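Local atomic coordinates of universal stress protein (Mycobacterium smegmatis, PDB entry 5AHW), a protein that binds cyclic AMP as a homodimeric universal stress protein of the UspA family, probably linking this nucleotide to mycobacterial signalling. Residues Y4-V9 with D104-D109. Residues are numbered along the deposited sequence; the frame is centred on the assembly and turned at random.
Sequences YQTVVV and DEVKAD
The carboxylate of D109 reaches across to the start of the first strand and takes two successive backbone N-H groups on one oxygen. Q5 N donates to D109 OD2 at 2.7 Å from above the carboxylate plane, while T6 N, 2.8 Å from D109 OD2, meets the anti lone pair. Both bonds are bent, to 145° for Q5 N and 137° for T6 N. A chi1 of -58° turns the D109 carboxylate back to the side of its own N-H, which donates to T6 O at 2.9 Å in the carbonyl plane; three bonds thus fix the aspartate against Q5 and T6. The Y4 ring runs past D109 in the opposite direction, nearly parallel to the carboxylate, with Y4 CD1 3.5 Å from D109 CB. Further along, V106 CG2 lies 4.0 Å from both T6 CG2 and V8 CG2, and V8 CG2 also touches A108 CB. K107, with positive phi, is the C' residue of the Schellman motif ending helix 95-105. The chain then enters strand 110-114, which pairs in parallel with strand 6-10, while strand 34-41 flanks the latter's other edge; V8 also packs on L102 of the helix, and Y4 OH is hydrogen-bonded to D140 OD2.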
loop_
_atom_site.group_PDB
_atom_site.type_symbol
_atom_site.label_atom_id
_atom_site.label_comp_id
_atom_site.label_asym_id
_atom_site.label_seq_id
_atom_site.Cartn_x
_atom_site.Cartn_y
_atom_site.Cartn_z
ATOM N N TYR B 4 -7.938 -0.346 9.996
ATOM C CA TYR B 4 -6.878 -1.296 10.189
ATOM C C TYR B 4 -6.648 -1.470 11.722
ATOM O O TYR B 4 -6.426 -0.474 12.431
ATOM C CB TYR B 4 -5.602 -0.794 9.488
ATOM C CG TYR B 4 -5.628 -0.765 7.956
ATOM C CD1 TYR B 4 -6.319 -1.718 7.206
ATOM C CD2 TYR B 4 -4.896 0.188 7.242
ATOM C CE1 TYR B 4 -6.287 -1.711 5.813
ATOM C CE2 TYR B 4 -4.841 0.162 5.842
ATOM C CZ TYR B 4 -5.513 -0.792 5.137
ATOM O OH TYR B 4 -5.492 -0.792 3.747
ATOM N N GLN B 5 -6.695 -2.723 12.187
ATOM C CA GLN B 5 -6.422 -3.097 13.572
ATOM C C GLN B 5 -4.999 -3.669 13.749
ATOM O O GLN B 5 -4.387 -3.578 14.831
ATOM C CB GLN B 5 -7.434 -4.173 14.042
ATOM C CG GLN B 5 -8.935 -3.821 13.978
ATOM C CD GLN B 5 -9.828 -4.811 14.787
ATOM O OE1 GLN B 5 -10.059 -5.933 14.364
ATOM N NE2 GLN B 5 -10.310 -4.379 15.951
ATOM N N THR B 6 -4.473 -4.280 12.699
ATOM C CA THR B 6 -3.205 -5.000 12.813
ATOM C C THR B 6 -2.366 -4.817 11.557
ATOM O O THR B 6 -2.743 -5.253 10.503
ATOM C CB THR B 6 -3.460 -6.507 13.069
ATOM O OG1 THR B 6 -4.230 -6.693 14.267
ATOM C CG2 THR B 6 -2.143 -7.252 13.249
ATOM N N VAL B 7 -1.226 -4.177 11.696
ATOM C CA VAL B 7 -0.386 -3.863 10.551
ATOM C C VAL B 7 0.931 -4.620 10.728
ATOM O O VAL B 7 1.509 -4.602 11.794
ATOM C CB VAL B 7 -0.081 -2.390 10.502
ATOM C CG1 VAL B 7 0.816 -2.065 9.358
ATOM C CG2 VAL B 7 -1.350 -1.551 10.383
ATOM N N VAL B 8 1.365 -5.281 9.680
ATOM C CA VAL B 8 2.635 -5.955 9.658
ATOM C C VAL B 8 3.613 -5.265 8.727
ATOM O O VAL B 8 3.266 -5.011 7.591
ATOM C CB VAL B 8 2.467 -7.404 9.175
ATOM C CG1 VAL B 8 3.843 -8.051 9.031
ATOM C CG2 VAL B 8 1.690 -8.237 10.222
ATOM N N VAL B 9 4.819 -4.990 9.222
ATOM C CA VAL B 9 5.858 -4.362 8.437
ATOM C C VAL B 9 7.104 -5.193 8.482
ATOM O O VAL B 9 7.498 -5.697 9.525
ATOM C CB VAL B 9 6.133 -2.875 8.814
ATOM C CG1 VAL B 9 6.654 -2.661 10.256
ATOM C CG2 VAL B 9 7.091 -2.226 7.790
ATOM N N ASP B 104 -1.161 -13.969 7.475
ATOM C CA ASP B 104 -2.221 -14.932 7.677
ATOM C C ASP B 104 -2.419 -15.332 9.139
ATOM O O ASP B 104 -3.575 -15.430 9.610
ATOM C CB ASP B 104 -1.964 -16.222 6.904
ATOM C CG ASP B 104 -2.220 -16.074 5.439
ATOM O OD1 ASP B 104 -2.706 -15.006 5.027
ATOM O OD2 ASP B 104 -1.941 -17.043 4.691
ATOM N N GLU B 105 -1.309 -15.594 9.829
ATOM C CA GLU B 105 -1.322 -16.079 11.227
ATOM C C GLU B 105 -1.944 -15.022 12.125
ATOM O O GLU B 105 -2.734 -15.361 12.948
ATOM C CB GLU B 105 0.118 -16.426 11.716
ATOM C CG GLU B 105 0.288 -16.928 13.150
ATOM C CD GLU B 105 1.514 -16.349 13.903
ATOM O OE1 GLU B 105 2.653 -16.433 13.370
ATOM O OE2 GLU B 105 1.350 -15.814 15.043
ATOM N N VAL B 106 -1.602 -13.737 11.970
ATOM C CA VAL B 106 -2.111 -12.727 12.886
ATOM C C VAL B 106 -3.335 -11.996 12.348
ATOM O O VAL B 106 -3.836 -11.041 12.953
ATOM C CB VAL B 106 -1.003 -11.780 13.335
ATOM C CG1 VAL B 106 0.167 -12.619 13.832
ATOM C CG2 VAL B 106 -0.599 -10.785 12.212
ATOM N N LYS B 107 -3.860 -12.493 11.236
ATOM C CA LYS B 107 -5.039 -11.908 10.621
ATOM C C LYS B 107 -4.797 -10.423 10.324
ATOM O O LYS B 107 -5.606 -9.553 10.646
ATOM C CB LYS B 107 -6.252 -12.165 11.492
ATOM C CG LYS B 107 -6.561 -13.670 11.539
ATOM C CD LYS B 107 -7.749 -14.051 12.448
ATOM C CE LYS B 107 -7.681 -15.557 12.806
ATOM N NZ LYS B 107 -8.117 -15.823 14.220
ATOM N N ALA B 108 -3.675 -10.138 9.690
ATOM C CA ALA B 108 -3.277 -8.742 9.477
ATOM C C ALA B 108 -4.232 -8.049 8.502
ATOM O O ALA B 108 -4.726 -8.663 7.594
ATOM C CB ALA B 108 -1.890 -8.688 8.920
ATOM N N ASP B 109 -4.508 -6.778 8.725
ATOM C CA ASP B 109 -5.368 -6.014 7.860
ATOM C C ASP B 109 -4.496 -5.370 6.819
ATOM O O ASP B 109 -4.974 -4.991 5.750
ATOM C CB ASP B 109 -6.041 -4.905 8.669
ATOM C CG ASP B 109 -6.820 -5.432 9.809
ATOM O OD1 ASP B 109 -7.747 -6.203 9.527
ATOM O OD2 ASP B 109 -6.515 -5.127 10.977
#